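Side-chain contacts in ribonucleoside-diphosphate reductase subunit beta (PDB 4N83), which carries a dinuclear metal centre, here two manganese(II) ions, and probably takes part in reducing ribonucleotides to the deoxyribonucleotides needed for DNA synthesis: residues Asp42-Leu47 with Thr110-Ser115; Ser163-Pro168 with Glu182-Ile187; Leu169-Asn174 with Val243-Glu248; Glu230-Tyr235 with Thr251-Asn256. All blocks are in the same frame, centred on the assembly; numbering follows the deposited sequence.

Contact 1 of 4, residues Asp42-Leu47 with Thr110-Ser115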
loop_
_atom_site.group_PDB
_atom_site.type_symbol
_atom_site.label_atom_id
_atom_site.label_comp_id
_atom_site.label_asym_id
_atom_site.label_seq_id
_atom_site.Cartn_x
_atom_site.Cartn_y
_atom_site.Cartn_z
ATOM N N ASP A 42 18.784 20.408 -19.643
ATOM C CA ASP A 42 19.370 20.885 -20.895
ATOM C C ASP A 42 18.315 21.010 -21.998
ATOM O O ASP A 42 18.331 21.972 -22.764
ATOM C CB ASP A 42 20.497 19.948 -21.348
ATOM C CG ASP A 42 21.402 20.581 -22.388
ATOM O OD1 ASP A 42 21.584 19.975 -23.465
ATOM O OD2 ASP A 42 21.930 21.683 -22.132
ATOM N N ASP A 43 17.403 20.037 -22.068
ATOM C CA ASP A 43 16.332 20.030 -23.076
ATOM C C ASP A 43 15.049 20.714 -22.593
ATOM O O ASP A 43 14.240 21.162 -23.409
ATOM C CB ASP A 43 16.018 18.592 -23.514
ATOM C CG ASP A 43 17.029 18.052 -24.508
ATOM O OD1 ASP A 43 17.039 18.529 -25.662
ATOM O OD2 ASP A 43 17.806 17.148 -24.139
ATOM N N TRP A 44 14.863 20.781 -21.276
ATOM C CA TRP A 44 13.709 21.463 -20.685
ATOM C C TRP A 44 13.767 22.970 -20.934
ATOM O O TRP A 44 12.760 23.582 -21.298
ATOM C CB TRP A 44 13.626 21.174 -19.179
ATOM C CG TRP A 44 12.674 22.061 -18.421
ATOM C CD1 TRP A 44 12.988 22.920 -17.408
ATOM C CD2 TRP A 44 11.258 22.174 -18.618
ATOM N NE1 TRP A 44 11.857 23.558 -16.959
ATOM C CE2 TRP A 44 10.781 23.120 -17.685
ATOM C CE3 TRP A 44 10.346 21.566 -19.489
ATOM C CZ2 TRP A 44 9.432 23.475 -17.602
ATOM C CZ3 TRP A 44 9.006 21.920 -19.406
ATOM C CH2 TRP A 44 8.563 22.865 -18.468
ATOM N N ARG A 45 14.948 23.559 -20.742
ATOM C CA ARG A 45 15.139 25.001 -20.938
ATOM C C ARG A 45 15.112 25.415 -22.416
ATOM O O ARG A 45 15.011 26.604 -22.720
ATOM C CB ARG A 45 16.436 25.479 -20.264
ATOM C CG ARG A 45 17.723 25.035 -20.944
ATOM C CD ARG A 45 18.932 25.258 -20.046
ATOM N NE ARG A 45 20.167 24.759 -20.654
ATOM C CZ ARG A 45 20.895 25.413 -21.561
ATOM N NH1 ARG A 45 20.534 26.619 -21.993
ATOM N NH2 ARG A 45 21.999 24.852 -22.043
ATOM N N LYS A 46 15.202 24.442 -23.324
ATOM C CA LYS A 46 15.027 24.690 -24.758
ATOM C C LYS A 46 13.554 24.548 -25.159
ATOM O O LYS A 46 13.212 23.763 -26.047
ATOM C CB LYS A 46 15.890 23.726 -25.582
ATOM C CG LYS A 46 17.387 23.889 -25.381
ATOM C CD LYS A 46 18.160 22.852 -26.181
ATOM C CE LYS A 46 19.654 22.934 -25.913
ATOM N NZ LYS A 46 20.422 21.968 -26.746
ATOM N N LEU A 47 12.690 25.309 -24.489
ATOM C CA LEU A 47 11.252 25.318 -24.769
ATOM C C LEU A 47 10.684 26.719 -24.550
ATOM O O LEU A 47 11.181 27.476 -23.713
ATOM C CB LEU A 47 10.513 24.324 -23.866
ATOM C CG LEU A 47 10.824 22.830 -24.005
ATOM C CD1 LEU A 47 10.149 22.057 -22.885
ATOM C CD2 LEU A 47 10.390 22.281 -25.357
ATOM N N THR A 110 12.846 19.705 -9.852
ATOM C CA THR A 110 14.032 19.852 -10.696
ATOM C C THR A 110 13.820 20.921 -11.767
ATOM O O THR A 110 14.618 21.851 -11.887
ATOM C CB THR A 110 14.408 18.522 -11.384
ATOM O OG1 THR A 110 14.293 17.442 -10.450
ATOM C CG2 THR A 110 15.836 18.577 -11.921
ATOM N N LEU A 111 12.740 20.783 -12.533
ATOM C CA LEU A 111 12.452 21.685 -13.651
ATOM C C LEU A 111 12.082 23.092 -13.186
ATOM O O LEU A 111 12.695 24.072 -13.614
ATOM C CB LEU A 111 11.321 21.126 -14.527
ATOM C CG LEU A 111 11.690 20.074 -15.578
ATOM C CD1 LEU A 111 12.386 18.863 -14.971
ATOM C CD2 LEU A 111 10.444 19.648 -16.342
ATOM N N ASN A 112 11.086 23.179 -12.307
ATOM C CA ASN A 112 10.496 24.462 -11.913
ATOM C C ASN A 112 11.037 25.010 -10.593
ATOM O O ASN A 112 11.722 24.307 -9.845
ATOM C CB ASN A 112 8.971 24.334 -11.827
ATOM C CG ASN A 112 8.363 23.719 -13.076
ATOM O OD1 ASN A 112 8.839 23.947 -14.187
ATOM N ND2 ASN A 112 7.307 22.933 -12.898
ATOM N N THR A 113 10.714 26.273 -10.325
ATOM C CA THR A 113 11.132 26.969 -9.106
ATOM C C THR A 113 10.035 26.939 -8.038
ATOM O O THR A 113 8.897 26.557 -8.316
ATOM C CB THR A 113 11.494 28.439 -9.405
ATOM O OG1 THR A 113 10.353 29.118 -9.946
ATOM C CG2 THR A 113 12.646 28.517 -10.399
ATOM N N LYS A 114 10.390 27.357 -6.823
ATOM C CA LYS A 114 9.490 27.320 -5.661
ATOM C C LYS A 114 8.117 27.932 -5.944
ATOM O O LYS A 114 7.088 27.291 -5.719
ATOM C CB LYS A 114 10.142 28.037 -4.471
ATOM C CG LYS A 114 9.337 28.011 -3.180
ATOM C CD LYS A 114 10.105 28.671 -2.046
ATOM C CE LYS A 114 9.219 28.940 -0.839
ATOM N NZ LYS A 114 8.760 27.689 -0.175
ATOM N N SER A 115 8.111 29.170 -6.435
ATOM C CA SER A 115 6.866 29.899 -6.695
ATOM C C SER A 115 6.137 29.406 -7.949
ATOM O O SER A 115 4.912 29.503 -8.027
ATOM C CB SER A 115 7.136 31.403 -6.796
ATOM O OG SER A 115 8.203 31.671 -7.688
#
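L111 lies over one face of the W44 indole, and a CH-pi contact dominates the meeting: L111 CG stands 3.5 Å from the centroid of the five-membered ring, 6° off the ring normal. Apolar touches spread from there. L111 CD2 sits over the ring fusion, 3.5 Å from W44 CD2, while L111 CB approaches W44 NE1 on the pyrrole side. With CG opposite the backbone N (chi1 167°) the indole is carried across to helix 84-111, and its second torsion turns the face to L111. In the all-helical small-chain fold this joins the short helix 41-44 to the C-terminal end of helix 84-111, the helix that also bears the metal ligands E97 and H100. K52 of helix 49-78 makes a cation-pi contact with the same indole. A polar group comes near too: the carbonyl oxygen of the N112 amide, OD1, is 3.5 Å from W44 CZ2, with amide and indole planes 57° apart. Within 42-47, R45 NH2 forms a salt bridge to D42 OD2 at 3.2 Å.

Contact 2 of 4, residues Ser163-Pro168 with Glu182-Ile187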
loop_
_atom_site.group_PDB
_atom_site.type_symbol
_atom_site.label_atom_id
_atom_site.label_comp_id
_atom_site.label_asym_id
_atom_site.label_seq_id
_atom_site.Cartn_x
_atom_site.Cartn_y
_atom_site.Cartn_z
ATOM N N SER A 163 -4.983 11.737 -21.882
ATOM C CA SER A 163 -5.020 13.130 -22.331
ATOM C C SER A 163 -3.764 13.859 -21.851
ATOM O O SER A 163 -3.223 14.713 -22.554
ATOM C CB SER A 163 -6.264 13.843 -21.797
ATOM O OG SER A 163 -6.331 13.766 -20.382
ATOM N N GLY A 164 -3.316 13.506 -20.647
ATOM C CA GLY A 164 -2.078 14.033 -20.084
ATOM C C GLY A 164 -0.832 13.320 -20.583
ATOM O O GLY A 164 0.178 13.964 -20.853
ATOM N N PHE A 165 -0.898 11.994 -20.715
ATOM C CA PHE A 165 0.259 11.207 -21.165
ATOM C C PHE A 165 0.704 11.524 -22.599
ATOM O O PHE A 165 1.849 11.252 -22.959
ATOM C CB PHE A 165 -0.009 9.696 -21.051
ATOM C CG PHE A 165 -0.139 9.183 -19.635
ATOM C CD1 PHE A 165 0.672 9.662 -18.609
ATOM C CD2 PHE A 165 -1.050 8.174 -19.338
ATOM C CE1 PHE A 165 0.553 9.169 -17.319
ATOM C CE2 PHE A 165 -1.169 7.676 -18.050
ATOM C CZ PHE A 165 -0.366 8.175 -17.040
ATOM N N PHE A 166 -0.192 12.093 -23.406
ATOM C CA PHE A 166 0.116 12.454 -24.798
ATOM C C PHE A 166 1.333 13.380 -24.932
ATOM O O PHE A 166 2.116 13.246 -25.876
ATOM C CB PHE A 166 -1.110 13.107 -25.454
ATOM C CG PHE A 166 -0.944 13.383 -26.927
ATOM C CD1 PHE A 166 -1.356 12.454 -27.874
ATOM C CD2 PHE A 166 -0.389 14.580 -27.368
ATOM C CE1 PHE A 166 -1.211 12.708 -29.229
ATOM C CE2 PHE A 166 -0.238 14.837 -28.721
ATOM C CZ PHE A 166 -0.650 13.900 -29.653
ATOM N N THR A 167 1.484 14.314 -23.995
ATOM C CA THR A 167 2.561 15.311 -24.051
ATOM C C THR A 167 3.966 14.723 -23.813
ATOM O O THR A 167 4.839 14.879 -24.665
ATOM C CB THR A 167 2.291 16.490 -23.088
ATOM O OG1 THR A 167 0.984 17.020 -23.337
ATOM C CG2 THR A 167 3.323 17.597 -23.274
ATOM N N PRO A 168 4.197 14.052 -22.662
ATOM C CA PRO A 168 5.531 13.478 -22.433
ATOM C C PRO A 168 5.899 12.348 -23.400
ATOM O O PRO A 168 7.079 12.162 -23.701
ATOM C CB PRO A 168 5.447 12.949 -20.996
ATOM C CG PRO A 168 3.996 12.723 -20.760
ATOM C CD PRO A 168 3.310 13.823 -21.508
ATOM N N GLU A 182 10.489 8.646 -18.811
ATOM C CA GLU A 182 10.655 7.345 -18.139
ATOM C C GLU A 182 9.838 7.234 -16.852
ATOM O O GLU A 182 9.285 6.177 -16.552
ATOM C CB GLU A 182 12.137 7.063 -17.832
ATOM C CG GLU A 182 12.847 6.209 -18.877
ATOM C CD GLU A 182 12.438 4.742 -18.846
ATOM O OE1 GLU A 182 12.763 4.019 -19.812
ATOM O OE2 GLU A 182 11.796 4.305 -17.866
ATOM N N ILE A 183 9.769 8.326 -16.097
ATOM C CA ILE A 183 9.004 8.355 -14.849
ATOM C C ILE A 183 7.496 8.286 -15.120
ATOM O O ILE A 183 6.731 7.828 -14.273
ATOM C CB ILE A 183 9.362 9.604 -14.008
ATOM C CG1 ILE A 183 8.969 9.406 -12.545
ATOM C CG2 ILE A 183 8.720 10.861 -14.579
ATOM C CD1 ILE A 183 9.611 10.417 -11.619
ATOM N N ILE A 184 7.087 8.749 -16.300
ATOM C CA ILE A 184 5.711 8.607 -16.780
ATOM C C ILE A 184 5.526 7.243 -17.449
ATOM O O ILE A 184 4.464 6.628 -17.337
ATOM C CB ILE A 184 5.349 9.728 -17.782
ATOM C CG1 ILE A 184 5.429 11.105 -17.108
ATOM C CG2 ILE A 184 3.965 9.507 -18.379
ATOM C CD1 ILE A 184 4.418 11.338 -16.002
ATOM N N LYS A 185 6.565 6.789 -18.151
ATOM C CA LYS A 185 6.588 5.468 -18.784
ATOM C C LYS A 185 6.323 4.364 -17.758
ATOM O O LYS A 185 5.560 3.431 -18.020
ATOM C CB LYS A 185 7.950 5.234 -19.451
ATOM C CG LYS A 185 7.987 4.101 -20.464
ATOM C CD LYS A 185 7.849 4.613 -21.889
ATOM C CE LYS A 185 8.063 3.497 -22.898
ATOM N NZ LYS A 185 6.882 2.597 -23.014
ATOM N N LEU A 186 6.960 4.481 -16.593
ATOM C CA LEU A 186 6.785 3.523 -15.500
ATOM C C LEU A 186 5.365 3.547 -14.929
ATOM O O LEU A 186 4.830 2.502 -14.552
ATOM C CB LEU A 186 7.797 3.800 -14.382
ATOM C CG LEU A 186 9.267 3.527 -14.719
ATOM C CD1 LEU A 186 10.187 4.292 -13.779
ATOM C CD2 LEU A 186 9.571 2.038 -14.677
ATOM N N ILE A 187 4.765 4.736 -14.863
ATOM C CA ILE A 187 3.393 4.894 -14.362
ATOM C C ILE A 187 2.396 4.163 -15.262
ATOM O O ILE A 187 1.480 3.502 -14.772
ATOM C CB ILE A 187 2.998 6.385 -14.236
ATOM C CG1 ILE A 187 3.797 7.048 -13.107
ATOM C CG2 ILE A 187 1.502 6.534 -13.971
ATOM C CD1 ILE A 187 3.812 8.561 -13.154
#
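F165 reaches from helix 162-173 toward I184 and I187 on helix 178-206, and its ring takes part in two of the three residue pairs. The first torsion (chi1 -67°) keeps CG beside the backbone N; the touching begins beyond CB and CG, at the ortho carbon. CD1 meets the CG2 methyl of I184 at 3.3 Å, and CE1, one atom further out, meets that same methyl at 3.6 Å. At the tip, CZ comes to I187 CG2, 3.9 Å away, one helical turn further along. Both methyls approach obliquely to the ring. P168 adds a further touch, its CG 4.0 Å from I184 CG2, so this one methyl lies against both the phenyl and the pyrrolidine ring. The helix is kinked around T167 and P168. The local axes run 10.3 Å apart and cross at -142°, roughly antiparallel. F59 of helix 49-78 touches both P168 and I184, and Y162 packs edge-to-face with F165. The I187 side chain is also about 4 Å from that of H100 and about 5 Å from a manganese ion. The contact is purely hydrocarbon: dispersion and burial hold it, giving an apolar lining beside the metal centre and near Y104, the predicted active-site tyrosine.

Contact 3 of 4, residues Leu169-Asn174 with Val243-Glu248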
loop_
_atom_site.group_PDB
_atom_site.type_symbol
_atom_site.label_atom_id
_atom_site.label_comp_id
_atom_site.label_asym_id
_atom_site.label_seq_id
_atom_site.Cartn_x
_atom_site.Cartn_y
_atom_site.Cartn_z
ATOM N N LEU A 169 4.899 11.603 -23.869
ATOM C CA LEU A 169 5.110 10.573 -24.892
ATOM C C LEU A 169 5.490 11.191 -26.242
ATOM O O LEU A 169 6.248 10.593 -27.010
ATOM C CB LEU A 169 3.857 9.703 -25.056
ATOM C CG LEU A 169 3.491 8.775 -23.891
ATOM C CD1 LEU A 169 2.097 8.197 -24.088
ATOM C CD2 LEU A 169 4.513 7.659 -23.731
ATOM N N TYR A 170 4.955 12.377 -26.526
ATOM C CA TYR A 170 5.294 13.119 -27.743
ATOM C C TYR A 170 6.770 13.519 -27.751
ATOM O O TYR A 170 7.459 13.344 -28.756
ATOM C CB TYR A 170 4.399 14.362 -27.883
ATOM C CG TYR A 170 4.866 15.372 -28.912
ATOM C CD1 TYR A 170 4.516 15.246 -30.254
ATOM C CD2 TYR A 170 5.650 16.463 -28.539
ATOM C CE1 TYR A 170 4.940 16.172 -31.194
ATOM C CE2 TYR A 170 6.079 17.392 -29.472
ATOM C CZ TYR A 170 5.721 17.243 -30.797
ATOM O OH TYR A 170 6.146 18.166 -31.724
ATOM N N TYR A 171 7.245 14.050 -26.626
ATOM C CA TYR A 171 8.640 14.476 -26.502
ATOM C C TYR A 171 9.612 13.295 -26.495
ATOM O O TYR A 171 10.709 13.395 -27.047
ATOM C CB TYR A 171 8.837 15.335 -25.249
ATOM C CG TYR A 171 8.215 16.711 -25.356
ATOM C CD1 TYR A 171 8.714 17.653 -26.253
ATOM C CD2 TYR A 171 7.130 17.076 -24.561
ATOM C CE1 TYR A 171 8.149 18.914 -26.358
ATOM C CE2 TYR A 171 6.560 18.335 -24.660
ATOM C CZ TYR A 171 7.072 19.250 -25.560
ATOM O OH TYR A 171 6.511 20.504 -25.663
ATOM N N LEU A 172 9.211 12.185 -25.876
ATOM C CA LEU A 172 10.021 10.960 -25.873
ATOM C C LEU A 172 10.258 10.449 -27.295
ATOM O O LEU A 172 11.326 9.916 -27.597
ATOM C CB LEU A 172 9.351 9.866 -25.032
ATOM C CG LEU A 172 10.085 8.523 -24.910
ATOM C CD1 LEU A 172 11.467 8.697 -24.297
ATOM C CD2 LEU A 172 9.261 7.537 -24.095
ATOM N N GLY A 173 9.257 10.613 -28.156
ATOM C CA GLY A 173 9.375 10.255 -29.566
ATOM C C GLY A 173 10.365 11.120 -30.329
ATOM O O GLY A 173 10.972 10.665 -31.299
ATOM N N ASN A 174 10.522 12.369 -29.889
ATOM C CA ASN A 174 11.501 13.295 -30.468
ATOM C C ASN A 174 12.880 13.207 -29.798
ATOM O O ASN A 174 13.779 13.983 -30.128
ATOM C CB ASN A 174 10.985 14.741 -30.382
ATOM C CG ASN A 174 9.874 15.030 -31.374
ATOM O OD1 ASN A 174 10.049 15.823 -32.300
ATOM N ND2 ASN A 174 8.728 14.388 -31.190
ATOM N N VAL A 243 -0.804 25.415 -28.661
ATOM C CA VAL A 243 0.259 24.596 -29.262
ATOM C C VAL A 243 -0.227 23.854 -30.513
ATOM O O VAL A 243 0.565 23.555 -31.409
ATOM C CB VAL A 243 0.875 23.592 -28.255
ATOM C CG1 VAL A 243 1.679 24.334 -27.197
ATOM C CG2 VAL A 243 -0.189 22.714 -27.605
ATOM N N GLY A 244 -1.523 23.551 -30.559
ATOM C CA GLY A 244 -2.165 23.019 -31.760
ATOM C C GLY A 244 -2.072 21.514 -31.939
ATOM O O GLY A 244 -1.824 21.039 -33.048
ATOM N N TRP A 245 -2.271 20.764 -30.855
ATOM C CA TRP A 245 -2.355 19.299 -30.922
ATOM C C TRP A 245 -3.732 18.803 -30.462
ATOM O O TRP A 245 -3.875 17.646 -30.067
ATOM C CB TRP A 245 -1.270 18.638 -30.058
ATOM C CG TRP A 245 0.114 19.209 -30.210
ATOM C CD1 TRP A 245 0.681 19.710 -31.346
ATOM C CD2 TRP A 245 1.116 19.302 -29.187
ATOM N NE1 TRP A 245 1.966 20.129 -31.089
ATOM C CE2 TRP A 245 2.259 19.886 -29.774
ATOM C CE3 TRP A 245 1.156 18.953 -27.830
ATOM C CZ2 TRP A 245 3.430 20.131 -29.051
ATOM C CZ3 TRP A 245 2.321 19.197 -27.111
ATOM C CH2 TRP A 245 3.442 19.781 -27.725
ATOM N N THR A 246 -4.740 19.675 -30.526
ATOM C CA THR A 246 -6.074 19.378 -29.992
ATOM C C THR A 246 -6.710 18.146 -30.634
ATOM O O THR A 246 -7.232 17.279 -29.933
ATOM C CB THR A 246 -7.026 20.577 -30.180
ATOM O OG1 THR A 246 -6.462 21.740 -29.562
ATOM C CG2 THR A 246 -8.391 20.297 -29.567
ATOM N N GLU A 247 -6.668 18.078 -31.961
ATOM C CA GLU A 247 -7.289 16.975 -32.697
ATOM C C GLU A 247 -6.512 15.661 -32.577
ATOM O O GLU A 247 -7.084 14.587 -32.763
ATOM C CB GLU A 247 -7.465 17.348 -34.173
ATOM C CG GLU A 247 -8.426 18.506 -34.412
ATOM C CD GLU A 247 -9.841 18.221 -33.936
ATOM O OE1 GLU A 247 -10.250 17.041 -33.920
ATOM O OE2 GLU A 247 -10.550 19.185 -33.577
ATOM N N GLU A 248 -5.218 15.747 -32.271
ATOM C CA GLU A 248 -4.394 14.554 -32.054
ATOM C C GLU A 248 -4.673 13.909 -30.693
ATOM O O GLU A 248 -4.661 12.683 -30.573
ATOM C CB GLU A 248 -2.907 14.893 -32.168
ATOM C CG GLU A 248 -2.464 15.281 -33.569
ATOM C CD GLU A 248 -0.975 15.551 -33.653
ATOM O OE1 GLU A 248 -0.300 14.918 -34.492
ATOM O OE2 GLU A 248 -0.475 16.391 -32.874
#
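The Y170 ring has W245 over one face and N174 over the other. On the W245 side the six-membered ring of the indole has its centroid 4.6 Å from that of the phenol, and the planes are inclined at 36°, an oblique pair; its nearest atoms are Y170 CE2 and W245 CZ2, at 3.8 Å. On the far side N174 ND2 stands 4.1 Å above the centre of the Y170 ring. That amide is tethered from its own helix end, since ND2 donates to Y170 O over 2.9 Å. Y171 comes to the indole differently: its OH lies at the indole edge, in the plane, 3.8 Å from W245 CH2, while Y170 CD2 covers one face of the Y171 ring. V243 CG2 is 3.9 Å above a W245 face, offset toward the rim. Y170 turns toward the indole with CG opposite its backbone N (chi1 166°). W245 is the N-cap residue of helix 246-263, so the contact ties the start of that helix to the last turn of helix 162-173. Around it, L54 of helix 49-78 and Y240 of helix 211-240 touch W245, and I280 of helix 279-285 packs on Y170.

Contact 4 of 4, residues Glu230-Tyr235 with Thr251-Asn256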
loop_
_atom_site.group_PDB
_atom_site.type_symbol
_atom_site.label_atom_id
_atom_site.label_comp_id
_atom_site.label_asym_id
_atom_site.label_seq_id
_atom_site.Cartn_x
_atom_site.Cartn_y
_atom_site.Cartn_z
ATOM N N GLU A 230 -16.963 13.927 -23.266
ATOM C CA GLU A 230 -17.386 15.281 -23.633
ATOM C C GLU A 230 -16.689 16.334 -22.769
ATOM O O GLU A 230 -16.248 17.365 -23.277
ATOM C CB GLU A 230 -18.908 15.418 -23.520
ATOM C CG GLU A 230 -19.480 16.625 -24.249
ATOM C CD GLU A 230 -20.994 16.586 -24.363
ATOM O OE1 GLU A 230 -21.651 15.999 -23.478
ATOM O OE2 GLU A 230 -21.529 17.147 -25.341
ATOM N N ASN A 231 -16.589 16.066 -21.468
ATOM C CA ASN A 231 -15.845 16.936 -20.549
ATOM C C ASN A 231 -14.339 16.944 -20.823
ATOM O O ASN A 231 -13.673 17.955 -20.597
ATOM C CB ASN A 231 -16.106 16.545 -19.087
ATOM C CG ASN A 231 -17.307 17.262 -18.496
ATOM O OD1 ASN A 231 -17.303 18.485 -18.359
ATOM N ND2 ASN A 231 -18.338 16.502 -18.135
ATOM N N GLU A 232 -13.810 15.820 -21.306
ATOM C CA GLU A 232 -12.387 15.717 -21.639
ATOM C C GLU A 232 -12.058 16.528 -22.891
ATOM O O GLU A 232 -10.969 17.091 -23.000
ATOM C CB GLU A 232 -11.970 14.254 -21.838
ATOM C CG GLU A 232 -10.484 13.993 -21.625
ATOM C CD GLU A 232 -10.057 14.115 -20.170
ATOM O OE1 GLU A 232 -10.875 13.826 -19.270
ATOM O OE2 GLU A 232 -8.893 14.497 -19.924
ATOM N N GLU A 233 -13.001 16.580 -23.830
ATOM C CA GLU A 233 -12.862 17.423 -25.021
ATOM C C GLU A 233 -12.828 18.915 -24.661
ATOM O O GLU A 233 -12.248 19.719 -25.394
ATOM C CB GLU A 233 -13.989 17.136 -26.022
ATOM C CG GLU A 233 -13.822 15.823 -26.776
ATOM C CD GLU A 233 -15.025 15.469 -27.633
ATOM O OE1 GLU A 233 -16.158 15.464 -27.107
ATOM O OE2 GLU A 233 -14.836 15.181 -28.834
ATOM N N GLY A 234 -13.450 19.274 -23.539
ATOM C CA GLY A 234 -13.363 20.631 -23.000
ATOM C C GLY A 234 -12.007 20.915 -22.375
ATOM O O GLY A 234 -11.445 21.995 -22.563
ATOM N N TYR A 235 -11.486 19.942 -21.629
ATOM C CA TYR A 235 -10.167 20.052 -20.997
ATOM C C TYR A 235 -9.037 19.985 -22.029
ATOM O O TYR A 235 -8.002 20.632 -21.865
ATOM C CB TYR A 235 -9.990 18.949 -19.943
ATOM C CG TYR A 235 -8.672 18.996 -19.195
ATOM C CD1 TYR A 235 -8.456 19.923 -18.179
ATOM C CD2 TYR A 235 -7.645 18.106 -19.499
ATOM C CE1 TYR A 235 -7.253 19.966 -17.492
ATOM C CE2 TYR A 235 -6.439 18.141 -18.816
ATOM C CZ TYR A 235 -6.248 19.072 -17.814
ATOM O OH TYR A 235 -5.051 19.110 -17.134
ATOM N N THR A 251 -7.869 12.075 -30.959
ATOM C CA THR A 251 -7.600 10.791 -31.613
ATOM C C THR A 251 -7.014 9.784 -30.619
ATOM O O THR A 251 -7.315 8.591 -30.682
ATOM C CB THR A 251 -6.614 10.953 -32.792
ATOM O OG1 THR A 251 -6.994 12.079 -33.593
ATOM C CG2 THR A 251 -6.593 9.703 -33.664
ATOM N N PHE A 252 -6.178 10.278 -29.708
ATOM C CA PHE A 252 -5.536 9.448 -28.687
ATOM C C PHE A 252 -6.530 9.025 -27.601
ATOM O O PHE A 252 -6.437 7.916 -27.069
ATOM C CB PHE A 252 -4.356 10.217 -28.073
ATOM C CG PHE A 252 -3.368 9.356 -27.324
ATOM C CD1 PHE A 252 -2.817 8.221 -27.909
ATOM C CD2 PHE A 252 -2.951 9.712 -26.046
ATOM C CE1 PHE A 252 -1.897 7.442 -27.222
ATOM C CE2 PHE A 252 -2.028 8.941 -25.358
ATOM C CZ PHE A 252 -1.499 7.805 -25.946
ATOM N N LEU A 253 -7.477 9.908 -27.281
ATOM C CA LEU A 253 -8.506 9.626 -26.272
ATOM C C LEU A 253 -9.502 8.560 -26.731
ATOM O O LEU A 253 -9.892 7.694 -25.949
ATOM C CB LEU A 253 -9.260 10.907 -25.891
ATOM C CG LEU A 253 -8.569 11.809 -24.864
ATOM C CD1 LEU A 253 -9.218 13.186 -24.833
ATOM C CD2 LEU A 253 -8.595 11.165 -23.483
ATOM N N ARG A 254 -9.918 8.638 -27.993
ATOM C CA ARG A 254 -10.812 7.637 -28.576
ATOM C C ARG A 254 -10.137 6.266 -28.669
ATOM O O ARG A 254 -10.794 5.233 -28.526
ATOM C CB ARG A 254 -11.287 8.078 -29.965
ATOM C CG ARG A 254 -12.295 9.218 -29.945
ATOM C CD ARG A 254 -12.768 9.571 -31.348
ATOM N NE ARG A 254 -11.765 10.332 -32.094
ATOM C CZ ARG A 254 -11.676 11.664 -32.136
ATOM N NH1 ARG A 254 -12.532 12.436 -31.473
ATOM N NH2 ARG A 254 -10.712 12.232 -32.854
ATOM N N TYR A 255 -8.826 6.272 -28.904
ATOM C CA TYR A 255 -8.043 5.042 -29.027
ATOM C C TYR A 255 -7.956 4.285 -27.700
ATOM O O TYR A 255 -8.261 3.094 -27.641
ATOM C CB TYR A 255 -6.637 5.365 -29.554
ATOM C CG TYR A 255 -5.666 4.204 -29.517
ATOM C CD1 TYR A 255 -5.942 3.018 -30.192
ATOM C CD2 TYR A 255 -4.467 4.296 -28.815
ATOM C CE1 TYR A 255 -5.056 1.954 -30.162
ATOM C CE2 TYR A 255 -3.573 3.237 -28.780
ATOM C CZ TYR A 255 -3.872 2.069 -29.456
ATOM O OH TYR A 255 -2.989 1.016 -29.422
ATOM N N ASN A 256 -7.545 4.983 -26.644
ATOM C CA ASN A 256 -7.397 4.372 -25.320
ATOM C C ASN A 256 -8.722 4.075 -24.613
ATOM O O ASN A 256 -8.753 3.297 -23.659
ATOM C CB ASN A 256 -6.517 5.249 -24.422
ATOM C CG ASN A 256 -5.049 5.174 -24.797
ATOM O OD1 ASN A 256 -4.481 4.087 -24.900
ATOM N ND2 ASN A 256 -4.425 6.328 -24.994
#
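L253 and E232 bury the most surface here, and they meet through carbon. Both methyls of L253 rest on one side of the E232 CG methylene: CD1 is 3.5 Å from E232 CG and CD2 is 3.9 Å from that same atom, the two side chains crossing at about a right angle. E232 is extended at first (chi1 -156°) and then bends at chi2 (70°), which presents its CG methylene to the leucine and sends the carboxylate elsewhere, to a hydrogen bond between OE2 and the hydroxyl of S163. K133 is only a long, weak ionic partner of that carboxylate. The third participant, E233, faces the edge of the R254 guanidinium, near its plane, but OE2 stays 4.5 Å from NH1, beyond a salt bridge. R254 is committed to others: its NE pairs with D272 and its NH1 bonds to Y229. These residues join two consecutive helices, 211-240 and 246-263, with L160 and F159 of helix 148-160 packing against E232 and L253 respectively. The chemistry is thus split: hydrocarbon touching binds the segments to each other, the E232 carboxylate is satisfied by outside partners, and the E233-R254 pair probably adds a mild longer-range attraction.

How the contacts relate
Contacts 2, 3 and 4 form a connected patch, with contact 1 at its margin. Helix 162-173 serves both contact 2 and contact 3, whose centres are 12 Å apart, and F166 CZ bridges them by packing 3.5 Å from E248 CB. Helix 246-263 likewise serves contacts 3 and 4, and L169 of contact 3, on helix 162-173, packs on F252 of contact 4. Contact 2 also packs on contact 4 through S163 CB, 3.9 Å from L253 CD2. Contact 1 reaches the group through L47 CD2, 4.2 Å from Y171 CE1 of contact 3, and its centre is 28 Å from that of contact 4. Contact 2 borders the dimanganese site; at contact 4, the E232 side chain is about 14 Å from a manganese ion.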